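Local coordinates for ABC transporter sugar binding protein (Xanthomonas axonopodis pv. citri, PDB 3UOR) that probably binds maltose or a related sugar in the periplasm and hands it to an ABC transporter for uptake, at residues G90-P95 with E376-V381; E96-D101 with N129-T134. One frame throughout, in Å; residues are numbered along the deposited sequence.

Interaction 1: G90-P95 with E376-V381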
loop_
_atom_site.group_PDB
_atom_site.type_symbol
_atom_site.label_atom_id
_atom_site.label_comp_id
_atom_site.label_asym_id
_atom_site.label_seq_id
_atom_site.Cartn_x
_atom_site.Cartn_y
_atom_site.Cartn_z
ATOM N N GLY A 90 -5.566 -8.940 1.728
ATOM C CA GLY A 90 -5.270 -7.541 1.449
ATOM C C GLY A 90 -5.883 -6.716 2.561
ATOM O O GLY A 90 -7.024 -6.956 2.983
ATOM N N ASN A 91 -5.149 -5.747 3.076
ATOM C CA ASN A 91 -5.646 -5.137 4.297
ATOM C C ASN A 91 -6.865 -4.212 4.144
ATOM O O ASN A 91 -7.426 -3.781 5.138
ATOM C CB ASN A 91 -4.514 -4.551 5.154
ATOM C CG ASN A 91 -3.749 -3.503 4.440
ATOM O OD1 ASN A 91 -4.238 -2.959 3.456
ATOM N ND2 ASN A 91 -2.532 -3.205 4.914
ATOM N N THR A 92 -7.296 -3.927 2.916
ATOM C CA THR A 92 -8.533 -3.165 2.738
ATOM C C THR A 92 -9.739 -4.112 2.701
ATOM O O THR A 92 -10.885 -3.677 2.757
ATOM C CB THR A 92 -8.522 -2.244 1.482
ATOM O OG1 THR A 92 -8.213 -3.012 0.328
ATOM C CG2 THR A 92 -7.489 -1.143 1.624
ATOM N N TRP A 93 -9.461 -5.410 2.626
ATOM C CA TRP A 93 -10.493 -6.436 2.697
ATOM C C TRP A 93 -10.916 -6.758 4.128
ATOM O O TRP A 93 -11.977 -7.321 4.338
ATOM C CB TRP A 93 -10.016 -7.726 2.030
ATOM C CG TRP A 93 -9.820 -7.602 0.568
ATOM C CD1 TRP A 93 -9.916 -6.463 -0.175
ATOM C CD2 TRP A 93 -9.494 -8.653 -0.347
ATOM N NE1 TRP A 93 -9.667 -6.739 -1.495
ATOM C CE2 TRP A 93 -9.408 -8.077 -1.626
ATOM C CE3 TRP A 93 -9.269 -10.020 -0.208
ATOM C CZ2 TRP A 93 -9.106 -8.820 -2.754
ATOM C CZ3 TRP A 93 -8.970 -10.754 -1.324
ATOM C CH2 TRP A 93 -8.894 -10.156 -2.584
ATOM N N LEU A 94 -10.086 -6.429 5.112
ATOM C CA LEU A 94 -10.384 -6.780 6.510
ATOM C C LEU A 94 -11.760 -6.316 6.992
ATOM O O LEU A 94 -12.488 -7.102 7.596
ATOM C CB LEU A 94 -9.319 -6.220 7.450
ATOM C CG LEU A 94 -8.385 -7.187 8.159
ATOM C CD1 LEU A 94 -7.759 -8.134 7.164
ATOM C CD2 LEU A 94 -7.323 -6.399 8.886
ATOM N N PRO A 95 -12.110 -5.032 6.760
ATOM C CA PRO A 95 -13.373 -4.539 7.318
ATOM C C PRO A 95 -14.549 -5.374 6.844
ATOM O O PRO A 95 -15.460 -5.643 7.613
ATOM C CB PRO A 95 -13.462 -3.121 6.764
ATOM C CG PRO A 95 -12.056 -2.703 6.619
ATOM C CD PRO A 95 -11.348 -3.943 6.123
ATOM N N GLU A 376 -16.843 -0.318 1.583
ATOM C CA GLU A 376 -16.943 0.268 0.242
ATOM C C GLU A 376 -15.748 1.125 -0.199
ATOM O O GLU A 376 -15.797 1.806 -1.239
ATOM C CB GLU A 376 -18.285 0.988 0.049
ATOM C CG GLU A 376 -18.813 1.735 1.245
ATOM C CD GLU A 376 -19.420 0.845 2.347
ATOM O OE1 GLU A 376 -20.539 0.304 2.202
ATOM O OE2 GLU A 376 -18.780 0.731 3.400
ATOM N N TRP A 377 -14.662 1.057 0.567
ATOM C CA TRP A 377 -13.471 1.854 0.258
ATOM C C TRP A 377 -12.917 1.641 -1.163
ATOM O O TRP A 377 -12.568 2.594 -1.836
ATOM C CB TRP A 377 -12.343 1.669 1.299
ATOM C CG TRP A 377 -11.219 2.577 0.973
ATOM C CD1 TRP A 377 -9.993 2.230 0.467
ATOM C CD2 TRP A 377 -11.245 4.007 1.024
ATOM N NE1 TRP A 377 -9.244 3.364 0.252
ATOM C CE2 TRP A 377 -10.003 4.465 0.571
ATOM C CE3 TRP A 377 -12.197 4.943 1.441
ATOM C CZ2 TRP A 377 -9.683 5.821 0.522
ATOM C CZ3 TRP A 377 -11.890 6.265 1.392
ATOM C CH2 TRP A 377 -10.639 6.706 0.936
ATOM N N GLU A 378 -12.828 0.408 -1.627
ATOM C CA GLU A 378 -12.291 0.200 -2.968
ATOM C C GLU A 378 -13.136 0.867 -4.052
ATOM O O GLU A 378 -12.590 1.469 -4.964
ATOM C CB GLU A 378 -12.116 -1.283 -3.279
ATOM C CG GLU A 378 -10.826 -1.849 -2.701
ATOM C CD GLU A 378 -10.481 -3.223 -3.264
ATOM O OE1 GLU A 378 -11.239 -4.189 -3.014
ATOM O OE2 GLU A 378 -9.445 -3.333 -3.959
ATOM N N ARG A 379 -14.460 0.768 -3.951
ATOM C CA ARG A 379 -15.343 1.471 -4.879
ATOM C C ARG A 379 -15.078 2.978 -4.813
ATOM O O ARG A 379 -14.966 3.654 -5.825
ATOM C CB ARG A 379 -16.808 1.199 -4.539
ATOM C CG ARG A 379 -17.271 -0.219 -4.864
ATOM C CD ARG A 379 -18.568 -0.577 -4.128
ATOM N NE ARG A 379 -19.751 0.021 -4.750
ATOM C CZ ARG A 379 -20.920 0.175 -4.128
ATOM N NH1 ARG A 379 -21.043 -0.214 -2.859
ATOM N NH2 ARG A 379 -21.960 0.724 -4.769
ATOM N N ILE A 380 -14.960 3.496 -3.605
ATOM C CA ILE A 380 -14.727 4.913 -3.427
ATOM C C ILE A 380 -13.469 5.413 -4.150
ATOM O O ILE A 380 -13.531 6.416 -4.869
ATOM C CB ILE A 380 -14.732 5.273 -1.930
ATOM C CG1 ILE A 380 -16.162 5.137 -1.402
ATOM C CG2 ILE A 380 -14.182 6.675 -1.709
ATOM C CD1 ILE A 380 -16.273 5.079 0.125
ATOM N N VAL A 381 -12.338 4.722 -4.008
ATOM C CA VAL A 381 -11.132 5.222 -4.663
ATOM C C VAL A 381 -11.191 5.065 -6.157
ATOM O O VAL A 381 -10.557 5.839 -6.856
ATOM C CB VAL A 381 -9.774 4.656 -4.140
ATOM C CG1 VAL A 381 -9.528 5.082 -2.731
ATOM C CG2 VAL A 381 -9.707 3.172 -4.288
#

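Interaction 2: E96-D101 with N129-T134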
loop_
_atom_site.group_PDB
_atom_site.type_symbol
_atom_site.label_atom_id
_atom_site.label_comp_id
_atom_site.label_asym_id
_atom_site.label_seq_id
_atom_site.Cartn_x
_atom_site.Cartn_y
_atom_site.Cartn_z
ATOM N N GLU A 96 -14.516 -5.806 5.593
ATOM C CA GLU A 96 -15.582 -6.637 5.070
ATOM C C GLU A 96 -15.649 -7.993 5.759
ATOM O O GLU A 96 -16.712 -8.396 6.238
ATOM C CB GLU A 96 -15.456 -6.823 3.559
ATOM C CG GLU A 96 -16.566 -7.713 2.994
ATOM C CD GLU A 96 -16.594 -7.732 1.478
ATOM O OE1 GLU A 96 -15.754 -7.043 0.857
ATOM O OE2 GLU A 96 -17.460 -8.431 0.910
ATOM N N PHE A 97 -14.529 -8.712 5.808
ATOM C CA PHE A 97 -14.555 -10.025 6.443
ATOM C C PHE A 97 -14.778 -9.940 7.953
ATOM O O PHE A 97 -15.338 -10.856 8.554
ATOM C CB PHE A 97 -13.335 -10.856 6.046
ATOM C CG PHE A 97 -13.375 -11.284 4.608
ATOM C CD1 PHE A 97 -13.917 -12.510 4.249
ATOM C CD2 PHE A 97 -12.927 -10.439 3.610
ATOM C CE1 PHE A 97 -13.990 -12.899 2.908
ATOM C CE2 PHE A 97 -12.997 -10.818 2.258
ATOM C CZ PHE A 97 -13.530 -12.044 1.911
ATOM N N ALA A 98 -14.377 -8.825 8.557
ATOM C CA ALA A 98 -14.632 -8.608 9.979
ATOM C C ALA A 98 -16.122 -8.385 10.229
ATOM O O ALA A 98 -16.720 -9.010 11.107
ATOM C CB ALA A 98 -13.827 -7.431 10.498
ATOM N N LEU A 99 -16.726 -7.498 9.449
ATOM C CA LEU A 99 -18.141 -7.201 9.627
ATOM C C LEU A 99 -19.045 -8.348 9.148
ATOM O O LEU A 99 -20.216 -8.421 9.514
ATOM C CB LEU A 99 -18.493 -5.841 9.007
ATOM C CG LEU A 99 -17.581 -4.742 9.592
ATOM C CD1 LEU A 99 -17.892 -3.367 9.027
ATOM C CD2 LEU A 99 -17.634 -4.705 11.123
ATOM N N LEU A 100 -18.490 -9.262 8.361
ATOM C CA LEU A 100 -19.170 -10.519 8.063
ATOM C C LEU A 100 -18.973 -11.524 9.208
ATOM O O LEU A 100 -19.404 -12.675 9.115
ATOM C CB LEU A 100 -18.599 -11.121 6.787
ATOM C CG LEU A 100 -19.536 -11.299 5.607
ATOM C CD1 LEU A 100 -20.413 -10.082 5.481
ATOM C CD2 LEU A 100 -18.725 -11.527 4.347
ATOM N N ASP A 101 -18.289 -11.099 10.269
ATOM C CA ASP A 101 -17.999 -11.965 11.417
ATOM C C ASP A 101 -17.313 -13.295 11.048
ATOM O O ASP A 101 -17.615 -14.339 11.619
ATOM C CB ASP A 101 -19.273 -12.219 12.245
ATOM C CG ASP A 101 -18.983 -12.880 13.591
ATOM O OD1 ASP A 101 -17.956 -12.543 14.226
ATOM O OD2 ASP A 101 -19.792 -13.738 14.022
ATOM N N ASN A 129 -5.247 -3.171 10.811
ATOM C CA ASN A 129 -5.862 -4.433 11.232
ATOM C C ASN A 129 -6.907 -4.249 12.318
ATOM O O ASN A 129 -7.482 -5.212 12.806
ATOM C CB ASN A 129 -4.808 -5.432 11.696
ATOM C CG ASN A 129 -4.030 -6.015 10.549
ATOM O OD1 ASN A 129 -4.024 -7.221 10.350
ATOM N ND2 ASN A 129 -3.384 -5.164 9.780
ATOM N N LEU A 130 -7.133 -3.005 12.715
ATOM C CA LEU A 130 -8.098 -2.730 13.771
ATOM C C LEU A 130 -9.416 -2.302 13.150
ATOM O O LEU A 130 -9.471 -1.370 12.347
ATOM C CB LEU A 130 -7.574 -1.642 14.700
ATOM C CG LEU A 130 -6.488 -2.108 15.667
ATOM C CD1 LEU A 130 -5.820 -0.913 16.337
ATOM C CD2 LEU A 130 -7.118 -3.035 16.696
ATOM N N VAL A 131 -10.475 -3.011 13.491
ATOM C CA VAL A 131 -11.776 -2.682 12.951
ATOM C C VAL A 131 -12.722 -2.453 14.104
ATOM O O VAL A 131 -13.095 -3.394 14.816
ATOM C CB VAL A 131 -12.310 -3.781 12.029
ATOM C CG1 VAL A 131 -13.731 -3.461 11.624
ATOM C CG2 VAL A 131 -11.425 -3.909 10.802
ATOM N N ASP A 132 -13.076 -1.190 14.310
ATOM C CA ASP A 132 -13.994 -0.850 15.366
ATOM C C ASP A 132 -13.344 -1.169 16.702
ATOM O O ASP A 132 -13.999 -1.680 17.611
ATOM C CB ASP A 132 -15.271 -1.672 15.213
ATOM C CG ASP A 132 -16.473 -0.985 15.803
ATOM O OD1 ASP A 132 -16.733 0.173 15.401
ATOM O OD2 ASP A 132 -17.156 -1.599 16.657
ATOM N N GLY A 133 -12.049 -0.893 16.805
ATOM C CA GLY A 133 -11.324 -1.096 18.044
ATOM C C GLY A 133 -10.954 -2.538 18.344
ATOM O O GLY A 133 -10.365 -2.829 19.391
ATOM N N THR A 134 -11.287 -3.448 17.434
ATOM C CA THR A 134 -10.971 -4.861 17.636
ATOM C C THR A 134 -9.940 -5.354 16.616
ATOM O O THR A 134 -10.083 -5.111 15.428
ATOM C CB THR A 134 -12.249 -5.738 17.576
ATOM O OG1 THR A 134 -13.147 -5.341 18.620
ATOM C CG2 THR A 134 -11.904 -7.210 17.768
#

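Interaction 1: G90-P95 with E376-V381
Trp-93 brings the pyrrole edge of its indole up to the carboxylate of Glu-378, and NE1 gives a weak hydrogen bond to OE1. The distance from Trp-93 NE1 to Glu-378 OE1 is 3.4 Å, and the N-H...O angle is 136°, well short of straight. OE1 lies near the plane of the indole, at its edge, but the carboxylate itself is turned 53° out of that plane. The CB of Trp-93 starts out pointing away from the helix, but with CG beside the backbone N (chi1 -66°) the indole is carried back so that NE1 faces the glutamate. Glu-378 answers with a chain that runs extended beyond CG. Thr-92 adds looser contacts: its OG1 is 4.2 Å from Glu-378 CG, the two side chains crossing at about a right angle, and its methyl CG2 comes obliquely to Trp-377, 4.4 Å from CD1. Trp-377 is buried, with CG1 of Val-381, one turn on, over one face of its indole, offset toward the rim. The contact joins the turn that leads from strand 86-90 into helix 94-99 to the first turn of helix 377-394, where Glu-376 is the N-cap. Beyond it, Trp-93 meets His-71 of helix 67-79 edge-to-face, Asn-91 ND2 hydrogen-bonds to Ala-300 O, and Ile-380 packs on helix 398-412.

Interaction 2: E96-D101 with N129-T134
A beta hairpin with a type I' turn, Val-131 to Thr-134, leans against the C-terminal end of helix 94-99 in this solute-binding protein. Its two backbone bonds, Val-131 N to Thr-134 O at 2.9 Å and Thr-134 N to Val-131 O at 3.2 Å, close the turn between strand 130-131 and the long strand 134-150. Asp-132 and Gly-133 form its corner, both with positive phi. The helix finishes in a Schellman motif, with Asp-101 at positive phi and its N bonded back to Ala-98 O; Asp-101 OD1 also forms a salt bridge with Lys-309 NZ. Across the interface the contact is wholly apolar, with no hydrogen bond between the segments. Buried Val-131 points its side chain at the helix, and Ala-98 meets it with its CB methyl, which also packs on Tyr-136 and Leu-103. Leu-99 begins off to one side and reaches over through its CD2 branch, chi1 -55° setting CG beside the backbone N. In Val-131, CG1 stands anti to the backbone N (chi1 173°), and this one methyl serves both partners: it lies 4.1 Å from Ala-98 CB and 4.1 Å from Leu-99 CD2.

From the N terminus, the chain leaves strand 86-90, makes the turn of interaction 1 and enters helix 94-99, whose later residues belong to interaction 2. Interaction 2 closes first, a short loop of 27 intervening residues that returns at hairpin 129-134. Interaction 1 spans 280 intervening residues and closes only at the start of helix 377-394, so the short loop nests within the long one. Their centres are about 12 Å apart and they touch directly: Leu-94 CD2 is 3.4 Å from Asn-129 CA, and Pro-95 CA is 4.0 Å from Val-131 CG2. The turn after strand 86-90 thus reaches helix 377-394, while the end of helix 94-99 meets the hairpin.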